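Local coordinates for lipolytic protein G-D-S-L family (Chitinophaga pinensis, PDB 4Q7Q) that is of unconfirmed function but probably hydrolyses ester bonds of lipids or other acylated substrates, at residues Ala122-Asp134 with Ile173-Leu186. Numbering follows the deposited sequence.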
# COMPACT_ATOMS: atom_id res chain seq x y z
N ALA A 122 3.02 23.01 -2.53
CA ALA A 122 2.30 21.81 -2.95
C ALA A 122 1.41 21.24 -1.85
O ALA A 122 1.75 21.30 -0.66
CB ALA A 122 3.28 20.74 -3.42
N LYS A 123 0.26 20.70 -2.25
CA LYS A 123 -0.58 19.95 -1.33
C LYS A 123 0.02 18.57 -1.07
O LYS A 123 0.65 17.98 -1.94
CB LYS A 123 -2.00 19.79 -1.89
CG LYS A 123 -2.73 21.10 -2.11
CD LYS A 123 -2.60 22.02 -0.91
N ILE A 124 -0.18 18.08 0.15
CA ILE A 124 0.30 16.76 0.53
C ILE A 124 -0.85 15.92 1.09
O ILE A 124 -1.66 16.40 1.87
CB ILE A 124 1.45 16.82 1.57
CG1 ILE A 124 2.58 17.72 1.07
CG2 ILE A 124 1.97 15.43 1.88
CD1 ILE A 124 3.73 17.87 2.06
N VAL A 125 -0.92 14.66 0.65
CA VAL A 125 -1.88 13.72 1.21
C VAL A 125 -1.13 12.44 1.59
O VAL A 125 -0.31 11.95 0.82
CB VAL A 125 -2.97 13.38 0.17
CG1 VAL A 125 -3.88 12.27 0.67
CG2 VAL A 125 -3.78 14.62 -0.17
N LEU A 126 -1.39 11.93 2.79
CA LEU A 126 -0.83 10.65 3.21
C LEU A 126 -1.90 9.58 3.12
O LEU A 126 -3.08 9.85 3.33
CB LEU A 126 -0.29 10.73 4.64
CG LEU A 126 0.63 11.92 4.96
CD1 LEU A 126 1.09 11.84 6.41
CD2 LEU A 126 1.82 11.98 4.01
N ILE A 127 -1.48 8.36 2.81
CA ILE A 127 -2.40 7.23 2.71
C ILE A 127 -1.93 6.11 3.63
O ILE A 127 -0.79 5.66 3.51
CB ILE A 127 -2.47 6.70 1.27
CG1 ILE A 127 -2.78 7.85 0.30
CG2 ILE A 127 -3.47 5.56 1.15
CD1 ILE A 127 -2.93 7.41 -1.13
N THR A 128 -2.78 5.67 4.56
CA THR A 128 -2.38 4.58 5.45
C THR A 128 -2.29 3.25 4.70
O THR A 128 -2.97 3.05 3.70
CB THR A 128 -3.36 4.37 6.62
OG1 THR A 128 -4.61 3.89 6.11
CG2 THR A 128 -3.57 5.66 7.40
N PRO A 129 -1.45 2.34 5.20
CA PRO A 129 -1.45 1.02 4.56
C PRO A 129 -2.82 0.36 4.64
O PRO A 129 -3.56 0.53 5.61
CB PRO A 129 -0.44 0.22 5.39
CG PRO A 129 0.47 1.24 5.97
CD PRO A 129 -0.39 2.47 6.21
N MSE A 130 -3.16 -0.38 3.60
CA MSE A 130 -4.35 -1.21 3.62
C MSE A 130 -4.05 -2.46 4.43
O MSE A 130 -2.91 -2.91 4.52
CB MSE A 130 -4.72 -1.60 2.19
CG MSE A 130 -6.08 -2.28 2.07
SE MSE A 130 -6.74 -2.45 0.24
CE MSE A 130 -5.67 -3.99 -0.29
N GLN A 131 -5.09 -3.05 5.03
CA GLN A 131 -4.91 -4.37 5.61
C GLN A 131 -4.51 -5.35 4.52
O GLN A 131 -4.71 -5.11 3.32
CB GLN A 131 -6.18 -4.81 6.34
CG GLN A 131 -6.46 -3.93 7.55
CD GLN A 131 -7.62 -4.41 8.38
OE1 GLN A 131 -7.68 -5.56 8.81
NE2 GLN A 131 -8.56 -3.50 8.64
N ARG A 132 -3.88 -6.44 4.93
CA ARG A 132 -3.40 -7.42 3.98
C ARG A 132 -3.59 -8.81 4.54
O ARG A 132 -3.37 -9.04 5.74
CB ARG A 132 -1.91 -7.18 3.67
CG ARG A 132 -1.04 -6.98 4.89
CD ARG A 132 0.37 -6.56 4.52
NE ARG A 132 1.15 -7.66 3.96
CZ ARG A 132 2.39 -7.53 3.50
NH1 ARG A 132 3.00 -6.34 3.52
NH2 ARG A 132 3.03 -8.59 3.02
N ASN A 133 -4.03 -9.74 3.71
CA ASN A 133 -4.07 -11.12 4.15
C ASN A 133 -2.80 -11.84 3.73
O ASN A 133 -1.84 -11.18 3.33
CB ASN A 133 -5.34 -11.83 3.69
CG ASN A 133 -5.89 -12.75 4.75
OD1 ASN A 133 -5.14 -13.48 5.38
ND2 ASN A 133 -7.20 -12.68 4.99
N ASP A 134 -2.77 -13.16 3.85
CA ASP A 134 -1.59 -13.92 3.44
C ASP A 134 -1.25 -13.58 2.00
O ASP A 134 -2.10 -13.68 1.11
CB ASP A 134 -1.86 -15.42 3.54
CG ASP A 134 -1.90 -15.94 4.97
OD1 ASP A 134 -1.80 -15.14 5.92
OD2 ASP A 134 -2.03 -17.16 5.12
N ILE A 173 -2.19 17.64 7.72
CA ILE A 173 -2.18 17.08 6.38
C ILE A 173 -3.25 16.00 6.31
O ILE A 173 -3.32 15.14 7.17
CB ILE A 173 -0.80 16.43 6.07
CG1 ILE A 173 0.25 17.52 5.86
CG2 ILE A 173 -0.89 15.52 4.86
CD1 ILE A 173 -0.10 18.50 4.78
N PRO A 174 -4.10 16.05 5.27
CA PRO A 174 -5.16 15.04 5.17
C PRO A 174 -4.60 13.63 5.00
O PRO A 174 -3.56 13.44 4.36
CB PRO A 174 -5.91 15.44 3.91
CG PRO A 174 -5.52 16.86 3.64
CD PRO A 174 -4.14 17.01 4.16
N VAL A 175 -5.30 12.66 5.58
CA VAL A 175 -4.91 11.26 5.49
C VAL A 175 -6.07 10.42 4.96
O VAL A 175 -7.19 10.50 5.46
CB VAL A 175 -4.48 10.71 6.87
CG1 VAL A 175 -4.13 9.24 6.76
CG2 VAL A 175 -3.31 11.50 7.42
N VAL A 176 -5.80 9.65 3.91
CA VAL A 176 -6.75 8.64 3.46
C VAL A 176 -6.51 7.40 4.32
O VAL A 176 -5.47 6.76 4.21
CB VAL A 176 -6.53 8.28 1.99
CG1 VAL A 176 -7.47 7.16 1.56
CG2 VAL A 176 -6.72 9.52 1.12
N ASP A 177 -7.48 7.07 5.17
CA ASP A 177 -7.31 5.95 6.09
C ASP A 177 -7.85 4.66 5.47
O ASP A 177 -9.00 4.30 5.69
CB ASP A 177 -8.00 6.22 7.43
CG ASP A 177 -7.57 5.25 8.52
OD1 ASP A 177 -6.89 4.25 8.22
OD2 ASP A 177 -7.91 5.50 9.70
N LEU A 178 -7.01 3.98 4.69
CA LEU A 178 -7.42 2.69 4.14
C LEU A 178 -7.49 1.60 5.21
O LEU A 178 -8.33 0.71 5.12
CB LEU A 178 -6.47 2.24 3.02
CG LEU A 178 -6.32 3.21 1.85
CD1 LEU A 178 -5.34 2.62 0.86
CD2 LEU A 178 -7.67 3.48 1.20
N TYR A 179 -6.61 1.68 6.20
CA TYR A 179 -6.55 0.63 7.22
C TYR A 179 -7.91 0.47 7.90
O TYR A 179 -8.38 -0.65 8.10
CB TYR A 179 -5.47 0.91 8.27
CG TYR A 179 -5.27 -0.32 9.13
CD1 TYR A 179 -6.13 -0.60 10.18
CD2 TYR A 179 -4.26 -1.24 8.85
CE1 TYR A 179 -6.01 -1.73 10.93
CE2 TYR A 179 -4.12 -2.39 9.62
CZ TYR A 179 -5.00 -2.62 10.66
OH TYR A 179 -4.90 -3.75 11.42
N HIS A 180 -8.53 1.59 8.25
CA HIS A 180 -9.81 1.55 8.95
C HIS A 180 -11.02 1.74 8.04
O HIS A 180 -12.14 1.93 8.52
CB HIS A 180 -9.83 2.56 10.10
CG HIS A 180 -8.74 2.33 11.12
ND1 HIS A 180 -7.60 3.10 11.16
CD2 HIS A 180 -8.63 1.43 12.12
CE1 HIS A 180 -6.83 2.67 12.15
NE2 HIS A 180 -7.43 1.66 12.74
N HIS A 181 -10.80 1.68 6.73
CA HIS A 181 -11.90 1.79 5.78
C HIS A 181 -12.88 0.63 5.97
O HIS A 181 -12.48 -0.52 5.96
CB HIS A 181 -11.34 1.79 4.35
CG HIS A 181 -12.32 2.23 3.31
ND1 HIS A 181 -13.48 1.55 3.05
CD2 HIS A 181 -12.30 3.30 2.48
CE1 HIS A 181 -14.15 2.18 2.09
NE2 HIS A 181 -13.45 3.24 1.73
N PRO A 182 -14.17 0.95 6.17
CA PRO A 182 -15.14 -0.11 6.49
C PRO A 182 -15.29 -1.19 5.40
O PRO A 182 -15.77 -2.28 5.70
CB PRO A 182 -16.45 0.66 6.69
CG PRO A 182 -16.25 1.97 6.01
CD PRO A 182 -14.79 2.28 6.14
N LEU A 183 -14.87 -0.90 4.17
CA LEU A 183 -14.97 -1.88 3.09
C LEU A 183 -13.70 -2.72 2.92
O LEU A 183 -13.73 -3.76 2.25
CB LEU A 183 -15.31 -1.19 1.77
CG LEU A 183 -16.64 -0.45 1.70
CD1 LEU A 183 -16.85 0.16 0.32
CD2 LEU A 183 -17.79 -1.38 2.05
N LEU A 184 -12.60 -2.28 3.51
CA LEU A 184 -11.31 -2.92 3.27
C LEU A 184 -10.90 -3.87 4.40
O LEU A 184 -9.91 -3.66 5.09
CB LEU A 184 -10.24 -1.85 3.00
CG LEU A 184 -10.54 -0.94 1.80
CD1 LEU A 184 -9.43 0.08 1.58
CD2 LEU A 184 -10.77 -1.78 0.55
N THR A 185 -11.67 -4.94 4.56
CA THR A 185 -11.48 -5.86 5.67
C THR A 185 -10.73 -7.13 5.28
O THR A 185 -10.74 -7.53 4.11
CB THR A 185 -12.82 -6.25 6.28
OG1 THR A 185 -13.67 -6.77 5.25
CG2 THR A 185 -13.49 -5.02 6.88
N LEU A 186 -10.07 -7.76 6.25
CA LEU A 186 -9.32 -8.99 6.00
C LEU A 186 -10.13 -10.09 5.32
O LEU A 186 -9.63 -10.79 4.44
CB LEU A 186 -8.73 -9.54 7.29
CG LEU A 186 -7.43 -8.90 7.74
CD1 LEU A 186 -6.99 -9.50 9.07
CD2 LEU A 186 -6.36 -9.09 6.68
O HOH W 1 -7.77 -2.00 5.10
O HOH W 2 -5.29 -6.33 9.87
O HOH W 3 -10.30 -6.67 8.95
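Strands 123-127 and 175-176, joined through helix 157-171, form the last parallel pair of the five-stranded sheet in this SGNH-hydrolase alpha/beta fold, with Leu126 beside Val175 and Ile127 beside Val176. The ladder runs from Pro174 O, which accepts from Leu126 N, through Val176 N to Leu126 O (2.8 Å), and ends with Thr128 N on Val176 O. Branched aliphatic residues suit both faces: Leu126 and Val175 lie on the face covered by helix 157-171, while Ile127 and Val176 run side by side on the other. There, Ile127 CG2 presses tightly on Leu178 CD1 (3.5 Å).

Beyond the strands, side chains and waters grip the backbone. Thr128 holds OG1 between its own N and carbonyl carbon (chi1 68°), where it receives Tyr179 N at 3.0 Å in a nearly straight bond of 172°; a short hydroxyl can thus tie down the turn starting at Leu178. Gln131, long enough to use both its methylene and its amide, lays CG over one face of the Tyr179 ring as a CH-pi contact, 3.6 Å from the centroid, and sends NE2 back to Tyr179 O at 2.9 Å, with that oxygen in its amide plane. Gln131 OE1 takes one water shared with Tyr179 OH and another that accepts from Leu186 N. Were Tyr179 replaced by alanine, Gln131 would probably lose the ring under CG and the hydroxyl sharing its water. Farther along, Met130, a selenomethionine, rests SE on Leu184 CD1, and Asn133 ND2 reaches Leu186 O at 3.1 Å, approaching from above the carbonyl plane.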